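Local coordinates for putative isochorismatase (Burkholderia xenovorans, PDB 3OQP), which belongs to the isochorismatase family and is probably a hydrolase, its specific activity being unassigned, at residues F139-Y149 / A158-L169; L169-A177 / L192-S200. All blocks are in the same frame, centred on the assembly; numbering follows the deposited sequence. Where two conformers were deposited one is given.

Contact 1 (F139-Y149 / A158-L169); sequences FLHDATGSVPY and AEEIHRVFSVVL
His162 reaches from helix 158-169 into the corner that the chain turns after strand 139-140, and it makes the one hydrogen bond between the two segments: its NE2 donates to His141 O at 2.9 Å. The acceptor is met in its carbonyl plane on a lone pair and lies close to the imidazole plane, although the N-H...O angle of 132° shows a bent bond. CG of His162 stands anti to the backbone N (chi1 -178°), which swings the ring off the helix toward the loop. Thr144 OG1 comes to the same ring edge, 3.2 Å from His162 CE1, and itself donates to Leu140 O. With ND1 bonded to Thr119 OG1, both ring nitrogens are engaged and the ring's rotation is fixed.

Packing contacts lie at both ends. Leu169 CD1 sits over the Phe139 ring, 3.7 Å from its centroid and 11° off the normal, a CH-pi contact, while Ser166 OG approaches that ring's edge. Farther along, Ala158 CB packs 3.9 Å from Pro148 CD, and Ile161 CD1 lies 4.1 Å from Tyr149 CD2. Val147 O, near the same methyl, is a buried carbonyl without a partner in the model.

Ser146 OG, 3.5 Å from Ile161 CG2, bonds to His120, as does Tyr149 OH. Through Leu169 over Phe139 the helix packs beside strand 136-140 of the parallel sheet, with Ile127 of helix 124-132 touching both residues, and with the second subunit against Pro148 and Val167.

Contact 2 (L169-A177 / L192-S200); sequences LQSRFAAVA and LARGNIYAS
Ala193 O is gripped from two directions: Gln170 NE2 donates to it at 3.2 Å across the contact, and a water that also donates to Val176 O donates a hydrogen bond to Ala193 O at 2.7 Å. The hydrogen bond from Gln170 NE2 is nearly straight at its hydrogen (163°) and leaves in the Gln170 amide plane, yet it arrives 47° above the plane of the Ala193 carbonyl. A bend at chi2 (68°) folds the Gln170 chain back, and its OE1 accepts from Val176 N at 2.8 Å, so both ends of the amide are used and its flip is fixed. Beside it Gly195 N makes a weak bond to Gln170 O.

Arg194 lays its guanidinium over Ala175, whose CB lies 3.8 Å above the plane and over its centre. Its NE donates to a water that bridges to Phe173 O, and NH2 bonds to Val137 O of the neighbouring strand. Leu192 packs on the same strand as Ala175, its CB 3.6 Å from Ala175 CB and its CD1 against Ala177 CB.

At the other end Ser171 CB meets Ser200 OG at 3.6 Å, and Ser200 OG also bonds to Asn151 of the second subunit. Ile197 CD1 packs on Arg172 CD. Asn196 is the N-cap of the C-terminal helix, its OD1 accepting from Ala199 N. The connection borders strand 175-177, outermost within the chain in the six-stranded parallel sheet, order 3-2-1-4-5-6, of the isochorismatase-like alpha/beta fold.

Overall arrangement
Contact 1 closes before contact 2 opens, and they share Leu169 of helix 158-173; their centres lie 14 Å apart. The sheet joins them as well: Phe139 N to Ala175 O (2.8 Å) and Ala177 N to Phe139 O (3.0 Å) are probable hydrogen bonds between strands 136-140 and 175-177. Helix 158-173 runs on from contact 1 into contact 2. Contact 1 is the more buried; its His162, Ser146 and Tyr149 bond to Thr119 and His120, two to three residues before Cys122, a 3-sulfinoalanine here and probably the nucleophile, as in related cysteine hydrolases. A tetraethylene glycol about 4 Å from the Leu169 side chain probably comes from the crystallisation liquor, though such molecules often mark pockets. Both contacts touch the second subunit.

Contact 1 (F139-Y149 / A158-L169)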
loop_
_atom_site.group_PDB
_atom_site.type_symbol
_atom_site.label_atom_id
_atom_site.label_comp_id
_atom_site.label_asym_id
_atom_site.label_seq_id
_atom_site.Cartn_x
_atom_site.Cartn_y
_atom_site.Cartn_z
ATOM N N PHE A 139 -4.938 -2.011 -12.608
ATOM C CA PHE A 139 -5.732 -2.629 -11.510
ATOM C C PHE A 139 -7.179 -2.650 -11.939
ATOM O O PHE A 139 -7.741 -1.574 -12.260
ATOM C CB PHE A 139 -5.555 -1.800 -10.232
ATOM C CG PHE A 139 -6.379 -2.248 -9.060
ATOM C CD1 PHE A 139 -5.995 -3.314 -8.285
ATOM C CD2 PHE A 139 -7.533 -1.573 -8.715
ATOM C CE1 PHE A 139 -6.763 -3.663 -7.213
ATOM C CE2 PHE A 139 -8.277 -1.998 -7.590
ATOM C CZ PHE A 139 -7.903 -3.045 -6.889
ATOM N N LEU A 140 -7.762 -3.848 -12.021
ATOM C CA LEU A 140 -9.122 -4.020 -12.457
ATOM C C LEU A 140 -10.060 -3.941 -11.240
ATOM O O LEU A 140 -10.157 -4.902 -10.449
ATOM C CB LEU A 140 -9.296 -5.305 -13.269
ATOM C CG LEU A 140 -8.343 -5.387 -14.463
ATOM C CD1 LEU A 140 -8.679 -6.582 -15.371
ATOM C CD2 LEU A 140 -8.203 -4.067 -15.252
ATOM N N HIS A 141 -10.739 -2.786 -11.086
ATOM C CA HIS A 141 -11.434 -2.477 -9.834
ATOM C C HIS A 141 -12.641 -3.417 -9.614
ATOM O O HIS A 141 -13.177 -3.481 -8.511
ATOM C CB HIS A 141 -11.835 -1.024 -9.744
ATOM C CG HIS A 141 -12.797 -0.624 -10.789
ATOM N ND1 HIS A 141 -14.090 -1.068 -10.783
ATOM C CD2 HIS A 141 -12.637 0.150 -11.872
ATOM C CE1 HIS A 141 -14.718 -0.476 -11.794
ATOM N NE2 HIS A 141 -13.847 0.215 -12.499
ATOM N N ASP A 142 -13.103 -4.075 -10.660
ATOM C CA ASP A 142 -14.287 -4.937 -10.600
ATOM C C ASP A 142 -13.920 -6.423 -10.633
ATOM O O ASP A 142 -14.809 -7.285 -10.679
ATOM C CB ASP A 142 -15.266 -4.512 -11.687
ATOM C CG ASP A 142 -14.715 -4.694 -13.085
ATOM O OD1 ASP A 142 -13.613 -5.182 -13.250
ATOM O OD2 ASP A 142 -15.442 -4.249 -14.014
ATOM N N ALA A 143 -12.600 -6.733 -10.582
ATOM C CA ALA A 143 -12.047 -8.078 -10.566
ATOM C C ALA A 143 -11.125 -8.276 -9.381
ATOM O O ALA A 143 -10.274 -9.168 -9.397
ATOM C CB ALA A 143 -11.363 -8.357 -11.882
ATOM N N THR A 144 -11.390 -7.516 -8.347
ATOM C CA THR A 144 -10.631 -7.445 -7.111
ATOM C C THR A 144 -11.605 -7.285 -5.935
ATOM O O THR A 144 -12.810 -7.300 -6.139
ATOM C CB THR A 144 -9.609 -6.328 -7.170
ATOM O OG1 THR A 144 -10.261 -5.097 -7.504
ATOM C CG2 THR A 144 -8.539 -6.614 -8.241
ATOM N N GLY A 145 -11.145 -7.071 -4.716
ATOM C CA GLY A 145 -12.054 -6.787 -3.617
ATOM C C GLY A 145 -11.442 -6.855 -2.235
ATOM O O GLY A 145 -10.282 -7.334 -2.072
ATOM N N SER A 146 -12.241 -6.404 -1.270
ATOM C CA SER A 146 -11.844 -6.256 0.123
ATOM C C SER A 146 -12.853 -6.876 1.066
ATOM O O SER A 146 -13.922 -7.353 0.644
ATOM C CB SER A 146 -11.647 -4.767 0.498
ATOM O OG SER A 146 -10.595 -4.163 -0.246
ATOM N N VAL A 147 -12.448 -6.914 2.328
ATOM C CA VAL A 147 -13.242 -7.405 3.467
ATOM C C VAL A 147 -13.255 -6.216 4.445
ATOM O O VAL A 147 -12.388 -5.371 4.400
ATOM C CB VAL A 147 -12.614 -8.651 4.151
ATOM C CG1 VAL A 147 -12.392 -9.734 3.101
ATOM C CG2 VAL A 147 -11.323 -8.330 4.909
ATOM N N PRO A 148 -14.226 -6.156 5.377
ATOM C CA PRO A 148 -14.208 -5.100 6.420
ATOM C C PRO A 148 -13.228 -5.511 7.541
ATOM O O PRO A 148 -12.967 -6.706 7.784
ATOM C CB PRO A 148 -15.651 -5.069 6.908
ATOM C CG PRO A 148 -16.047 -6.517 6.801
ATOM C CD PRO A 148 -15.446 -6.965 5.453
ATOM N N TYR A 149 -12.694 -4.514 8.236
ATOM C CA TYR A 149 -11.773 -4.734 9.333
ATOM C C TYR A 149 -12.156 -3.789 10.502
ATOM O O TYR A 149 -12.536 -2.612 10.294
ATOM C CB TYR A 149 -10.340 -4.311 8.978
ATOM C CG TYR A 149 -9.559 -5.200 8.048
ATOM C CD1 TYR A 149 -9.725 -6.551 7.994
ATOM C CD2 TYR A 149 -8.490 -4.675 7.358
ATOM C CE1 TYR A 149 -8.919 -7.353 7.188
ATOM C CE2 TYR A 149 -7.657 -5.474 6.542
ATOM C CZ TYR A 149 -7.886 -6.815 6.466
ATOM O OH TYR A 149 -7.100 -7.570 5.626
ATOM N N ALA A 158 -15.597 -2.815 3.905
ATOM C CA ALA A 158 -14.999 -3.316 2.684
ATOM C C ALA A 158 -15.139 -2.289 1.569
ATOM O O ALA A 158 -14.197 -2.095 0.792
ATOM C CB ALA A 158 -15.583 -4.676 2.266
ATOM N N GLU A 159 -16.290 -1.596 1.465
ATOM C CA GLU A 159 -16.463 -0.601 0.443
ATOM C C GLU A 159 -15.470 0.546 0.643
ATOM O O GLU A 159 -14.872 1.034 -0.313
ATOM C CB GLU A 159 -17.906 -0.070 0.422
ATOM C CG GLU A 159 -18.226 0.891 -0.749
ATOM C CD GLU A 159 -17.693 2.303 -0.588
ATOM O OE1 GLU A 159 -17.493 2.804 0.564
ATOM O OE2 GLU A 159 -17.552 2.970 -1.654
ATOM N N GLU A 160 -15.298 0.995 1.875
ATOM C CA GLU A 160 -14.401 2.124 2.137
ATOM C C GLU A 160 -12.963 1.699 1.790
ATOM O O GLU A 160 -12.205 2.438 1.172
ATOM C CB GLU A 160 -14.433 2.582 3.589
ATOM C CG GLU A 160 -15.611 3.366 4.021
ATOM C CD GLU A 160 -15.601 3.669 5.503
ATOM O OE1 GLU A 160 -15.289 2.745 6.322
ATOM O OE2 GLU A 160 -15.958 4.814 5.860
ATOM N N ILE A 161 -12.570 0.505 2.209
ATOM C CA ILE A 161 -11.201 0.020 1.950
ATOM C C ILE A 161 -10.971 -0.052 0.424
ATOM O O ILE A 161 -9.956 0.408 -0.072
ATOM C CB ILE A 161 -10.894 -1.302 2.656
ATOM C CG1 ILE A 161 -10.962 -1.103 4.162
ATOM C CG2 ILE A 161 -9.516 -1.859 2.183
ATOM C CD1 ILE A 161 -10.804 -2.347 4.985
ATOM N N HIS A 162 -11.849 -0.726 -0.295
ATOM C CA HIS A 162 -11.687 -0.919 -1.703
ATOM C C HIS A 162 -11.683 0.373 -2.478
ATOM O O HIS A 162 -10.871 0.575 -3.369
ATOM C CB HIS A 162 -12.748 -1.884 -2.236
ATOM C CG HIS A 162 -12.629 -2.195 -3.691
ATOM N ND1 HIS A 162 -11.708 -3.086 -4.200
ATOM C CD2 HIS A 162 -13.347 -1.736 -4.734
ATOM C CE1 HIS A 162 -11.896 -3.165 -5.510
ATOM N NE2 HIS A 162 -12.884 -2.363 -5.857
ATOM N N ARG A 163 -12.592 1.266 -2.104
ATOM C CA ARG A 163 -12.650 2.582 -2.721
ATOM C C ARG A 163 -11.391 3.414 -2.467
ATOM O O ARG A 163 -10.828 4.031 -3.407
ATOM C CB ARG A 163 -13.899 3.349 -2.324
ATOM C CG ARG A 163 -13.975 4.762 -2.865
ATOM C CD ARG A 163 -15.346 5.459 -2.798
ATOM N NE ARG A 163 -15.929 5.244 -1.476
ATOM C CZ ARG A 163 -15.657 5.950 -0.384
ATOM N NH1 ARG A 163 -14.885 7.010 -0.429
ATOM N NH2 ARG A 163 -16.191 5.594 0.772
ATOM N N VAL A 164 -11.016 3.535 -1.219
ATOM C CA VAL A 164 -9.804 4.251 -0.855
ATOM C C VAL A 164 -8.629 3.739 -1.680
ATOM O O VAL A 164 -7.881 4.484 -2.231
ATOM C CB VAL A 164 -9.549 4.257 0.654
ATOM C CG1 VAL A 164 -8.067 4.543 0.939
ATOM C CG2 VAL A 164 -10.446 5.287 1.353
ATOM N N PHE A 165 -8.420 2.421 -1.678
ATOM C CA PHE A 165 -7.299 1.866 -2.400
ATOM C C PHE A 165 -7.427 2.111 -3.896
ATOM O O PHE A 165 -6.436 2.456 -4.547
ATOM C CB PHE A 165 -7.049 0.371 -2.046
ATOM C CG PHE A 165 -6.155 0.187 -0.860
ATOM C CD1 PHE A 165 -6.626 0.353 0.417
ATOM C CD2 PHE A 165 -4.811 -0.135 -1.065
ATOM C CE1 PHE A 165 -5.807 0.220 1.489
ATOM C CE2 PHE A 165 -3.998 -0.297 0.016
ATOM C CZ PHE A 165 -4.490 -0.105 1.280
ATOM N N SER A 166 -8.629 2.019 -4.464
ATOM C CA SER A 166 -8.812 2.262 -5.877
ATOM C C SER A 166 -8.435 3.701 -6.241
ATOM O O SER A 166 -7.760 3.934 -7.219
ATOM C CB SER A 166 -10.275 2.025 -6.279
ATOM O OG SER A 166 -10.636 0.662 -6.124
ATOM N N VAL A 167 -8.887 4.644 -5.413
ATOM C CA VAL A 167 -8.581 6.052 -5.645
ATOM C C VAL A 167 -7.093 6.415 -5.464
ATOM O O VAL A 167 -6.457 7.067 -6.268
ATOM C CB VAL A 167 -9.522 6.934 -4.770
ATOM C CG1 VAL A 167 -9.120 8.364 -4.848
ATOM C CG2 VAL A 167 -11.019 6.701 -5.195
ATOM N N VAL A 168 -6.500 5.834 -4.410
ATOM C CA VAL A 168 -5.073 6.026 -4.183
ATOM C C VAL A 168 -4.254 5.381 -5.293
ATOM O O VAL A 168 -3.314 5.968 -5.810
ATOM C CB VAL A 168 -4.661 5.517 -2.807
ATOM C CG1 VAL A 168 -3.126 5.478 -2.622
ATOM C CG2 VAL A 168 -5.245 6.393 -1.701
ATOM N N LEU A 169 -4.656 4.208 -5.715
ATOM C CA LEU A 169 -3.919 3.558 -6.809
ATOM C C LEU A 169 -3.962 4.442 -8.052
ATOM O O LEU A 169 -2.953 4.652 -8.727
ATOM C CB LEU A 169 -4.483 2.207 -7.112
ATOM C CG LEU A 169 -4.099 1.123 -6.095
ATOM C CD1 LEU A 169 -4.973 -0.105 -6.403
ATOM C CD2 LEU A 169 -2.633 0.745 -6.085
#

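Contact 2 (L169-A177 / L192-S200)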
loop_
_atom_site.group_PDB
_atom_site.type_symbol
_atom_site.label_atom_id
_atom_site.label_comp_id
_atom_site.label_asym_id
_atom_site.label_seq_id
_atom_site.Cartn_x
_atom_site.Cartn_y
_atom_site.Cartn_z
ATOM N N LEU A 169 -4.656 4.208 -5.715
ATOM C CA LEU A 169 -3.919 3.558 -6.809
ATOM C C LEU A 169 -3.962 4.442 -8.052
ATOM O O LEU A 169 -2.953 4.652 -8.727
ATOM C CB LEU A 169 -4.483 2.207 -7.112
ATOM C CG LEU A 169 -4.099 1.123 -6.095
ATOM C CD1 LEU A 169 -4.973 -0.105 -6.403
ATOM C CD2 LEU A 169 -2.633 0.745 -6.085
ATOM N N GLN A 170 -5.148 4.919 -8.400
ATOM C CA GLN A 170 -5.311 5.774 -9.599
ATOM C C GLN A 170 -4.484 7.038 -9.520
ATOM O O GLN A 170 -4.030 7.554 -10.554
ATOM C CB GLN A 170 -6.779 6.041 -9.878
ATOM C CG GLN A 170 -7.042 6.888 -11.090
ATOM C CD GLN A 170 -6.696 6.233 -12.406
ATOM O OE1 GLN A 170 -6.408 5.056 -12.446
ATOM N NE2 GLN A 170 -6.709 6.987 -13.486
ATOM N N SER A 171 -4.269 7.548 -8.324
ATOM C CA SER A 171 -3.518 8.811 -8.144
ATOM C C SER A 171 -2.037 8.673 -8.436
ATOM O O SER A 171 -1.401 9.728 -8.643
ATOM C CB SER A 171 -3.644 9.372 -6.734
ATOM O OG SER A 171 -2.898 8.563 -5.806
ATOM N N ARG A 172 -1.470 7.477 -8.422
ATOM C CA ARG A 172 -0.041 7.361 -8.493
ATOM C C ARG A 172 0.496 6.015 -8.958
ATOM O O ARG A 172 1.544 5.991 -9.604
ATOM C CB ARG A 172 0.519 7.682 -7.090
ATOM C CG ARG A 172 2.029 7.491 -6.946
ATOM C CD ARG A 172 2.751 8.551 -7.811
ATOM N NE ARG A 172 4.224 8.406 -7.844
ATOM C CZ ARG A 172 4.903 7.558 -8.621
ATOM N NH1 ARG A 172 4.293 6.663 -9.408
ATOM N NH2 ARG A 172 6.228 7.569 -8.615
ATOM N N PHE A 173 -0.152 4.904 -8.578
ATOM C CA PHE A 173 0.479 3.620 -8.717
ATOM C C PHE A 173 0.042 2.781 -9.920
ATOM O O PHE A 173 0.810 1.947 -10.386
ATOM C CB PHE A 173 0.257 2.792 -7.437
ATOM C CG PHE A 173 0.858 3.417 -6.207
ATOM C CD1 PHE A 173 2.160 3.186 -5.917
ATOM C CD2 PHE A 173 0.164 4.320 -5.400
ATOM C CE1 PHE A 173 2.767 3.790 -4.829
ATOM C CE2 PHE A 173 0.743 4.897 -4.318
ATOM C CZ PHE A 173 2.055 4.638 -4.034
ATOM N N ALA A 174 -1.163 2.943 -10.413
ATOM C CA ALA A 174 -1.719 2.044 -11.405
ATOM C C ALA A 174 -2.750 2.772 -12.221
ATOM O O ALA A 174 -3.330 3.808 -11.777
ATOM C CB ALA A 174 -2.394 0.840 -10.706
ATOM N N ALA A 175 -3.018 2.269 -13.428
ATOM C CA ALA A 175 -4.208 2.626 -14.166
ATOM C C ALA A 175 -5.315 1.716 -13.694
ATOM O O ALA A 175 -5.266 0.495 -13.897
ATOM C CB ALA A 175 -4.008 2.440 -15.653
ATOM N N VAL A 176 -6.315 2.366 -13.072
ATOM C CA VAL A 176 -7.490 1.688 -12.503
ATOM C C VAL A 176 -8.598 1.680 -13.529
ATOM O O VAL A 176 -8.941 2.744 -14.076
ATOM C CB VAL A 176 -7.924 2.341 -11.208
ATOM C CG1 VAL A 176 -9.226 1.689 -10.629
ATOM C CG2 VAL A 176 -6.792 2.355 -10.154
ATOM N N ALA A 177 -9.151 0.527 -13.870
ATOM C CA ALA A 177 -10.139 0.425 -14.939
ATOM C C ALA A 177 -11.039 -0.722 -14.733
ATOM O O ALA A 177 -10.737 -1.639 -13.948
ATOM C CB ALA A 177 -9.452 0.329 -16.321
ATOM N N LEU A 192 -3.932 2.113 -20.633
ATOM C CA LEU A 192 -5.025 2.669 -19.869
ATOM C C LEU A 192 -4.515 3.949 -19.194
ATOM O O LEU A 192 -3.332 4.089 -18.941
ATOM C CB LEU A 192 -5.511 1.630 -18.828
ATOM C CG LEU A 192 -6.317 0.470 -19.407
ATOM C CD1 LEU A 192 -6.480 -0.578 -18.369
ATOM C CD2 LEU A 192 -7.696 0.913 -19.955
ATOM N N ALA A 193 -5.434 4.852 -18.876
ATOM C CA ALA A 193 -5.105 6.150 -18.299
ATOM C C ALA A 193 -4.726 6.104 -16.819
ATOM O O ALA A 193 -5.425 5.475 -16.041
ATOM C CB ALA A 193 -6.322 7.082 -18.467
ATOM N N ARG A 194 -3.640 6.784 -16.475
ATOM C CA ARG A 194 -3.151 6.938 -15.106
ATOM C C ARG A 194 -3.396 8.353 -14.625
ATOM O O ARG A 194 -3.194 9.326 -15.390
ATOM C CB ARG A 194 -1.658 6.612 -15.024
ATOM C CG ARG A 194 -1.440 5.162 -15.245
ATOM C CD ARG A 194 0.022 4.680 -15.358
ATOM N NE ARG A 194 0.014 3.204 -15.465
ATOM C CZ ARG A 194 -0.326 2.559 -16.573
ATOM N NH1 ARG A 194 -0.683 3.194 -17.694
ATOM N NH2 ARG A 194 -0.412 1.265 -16.578
ATOM N N GLY A 195 -3.800 8.505 -13.368
ATOM C CA GLY A 195 -3.942 9.793 -12.756
ATOM C C GLY A 195 -2.643 10.272 -12.135
ATOM O O GLY A 195 -1.565 9.659 -12.277
ATOM N N ASN A 196 -2.732 11.334 -11.365
ATOM C CA ASN A 196 -1.570 11.881 -10.691
ATOM C C ASN A 196 -2.010 12.607 -9.441
ATOM O O ASN A 196 -3.177 12.919 -9.244
ATOM C CB ASN A 196 -0.700 12.743 -11.607
ATOM C CG ASN A 196 -1.390 14.016 -12.024
ATOM O OD1 ASN A 196 -1.334 15.008 -11.296
ATOM N ND2 ASN A 196 -2.051 13.984 -13.179
ATOM N N ILE A 197 -1.090 12.791 -8.511
ATOM C CA ILE A 197 -1.434 13.269 -7.173
ATOM C C ILE A 197 -1.927 14.680 -7.167
ATOM O O ILE A 197 -2.910 14.987 -6.500
ATOM C CB ILE A 197 -0.178 13.111 -6.259
ATOM C CG1 ILE A 197 0.020 11.627 -5.942
ATOM C CG2 ILE A 197 -0.310 13.851 -4.927
ATOM C CD1 ILE A 197 1.329 11.250 -5.184
ATOM N N TYR A 198 -1.248 15.537 -7.941
ATOM C CA TYR A 198 -1.674 16.938 -8.004
ATOM C C TYR A 198 -3.089 17.049 -8.598
ATOM O O TYR A 198 -3.933 17.678 -7.962
ATOM C CB TYR A 198 -0.621 17.807 -8.689
ATOM C CG TYR A 198 -0.874 19.321 -8.693
ATOM C CD1 TYR A 198 -0.752 20.063 -7.540
ATOM C CD2 TYR A 198 -1.267 20.019 -9.870
ATOM C CE1 TYR A 198 -0.980 21.455 -7.539
ATOM C CE2 TYR A 198 -1.476 21.396 -9.873
ATOM C CZ TYR A 198 -1.348 22.083 -8.698
ATOM O OH TYR A 198 -1.530 23.409 -8.647
ATOM N N ALA A 199 -3.376 16.420 -9.744
ATOM C CA ALA A 199 -4.730 16.482 -10.326
ATOM C C ALA A 199 -5.730 15.921 -9.358
ATOM O O ALA A 199 -6.813 16.397 -9.196
ATOM C CB ALA A 199 -4.767 15.687 -11.625
ATOM N N SER A 200 -5.382 14.819 -8.686
ATOM C CA SER A 200 -6.330 14.175 -7.810
ATOM C C SER A 200 -6.662 15.036 -6.624
ATOM O O SER A 200 -7.831 15.114 -6.186
ATOM C CB SER A 200 -5.788 12.833 -7.294
ATOM O OG SER A 200 -5.693 11.852 -8.323
HETATM O O HOH W 1 1.722 2.150 -13.088
HETATM O O HOH W 2 -7.658 3.957 -16.217
#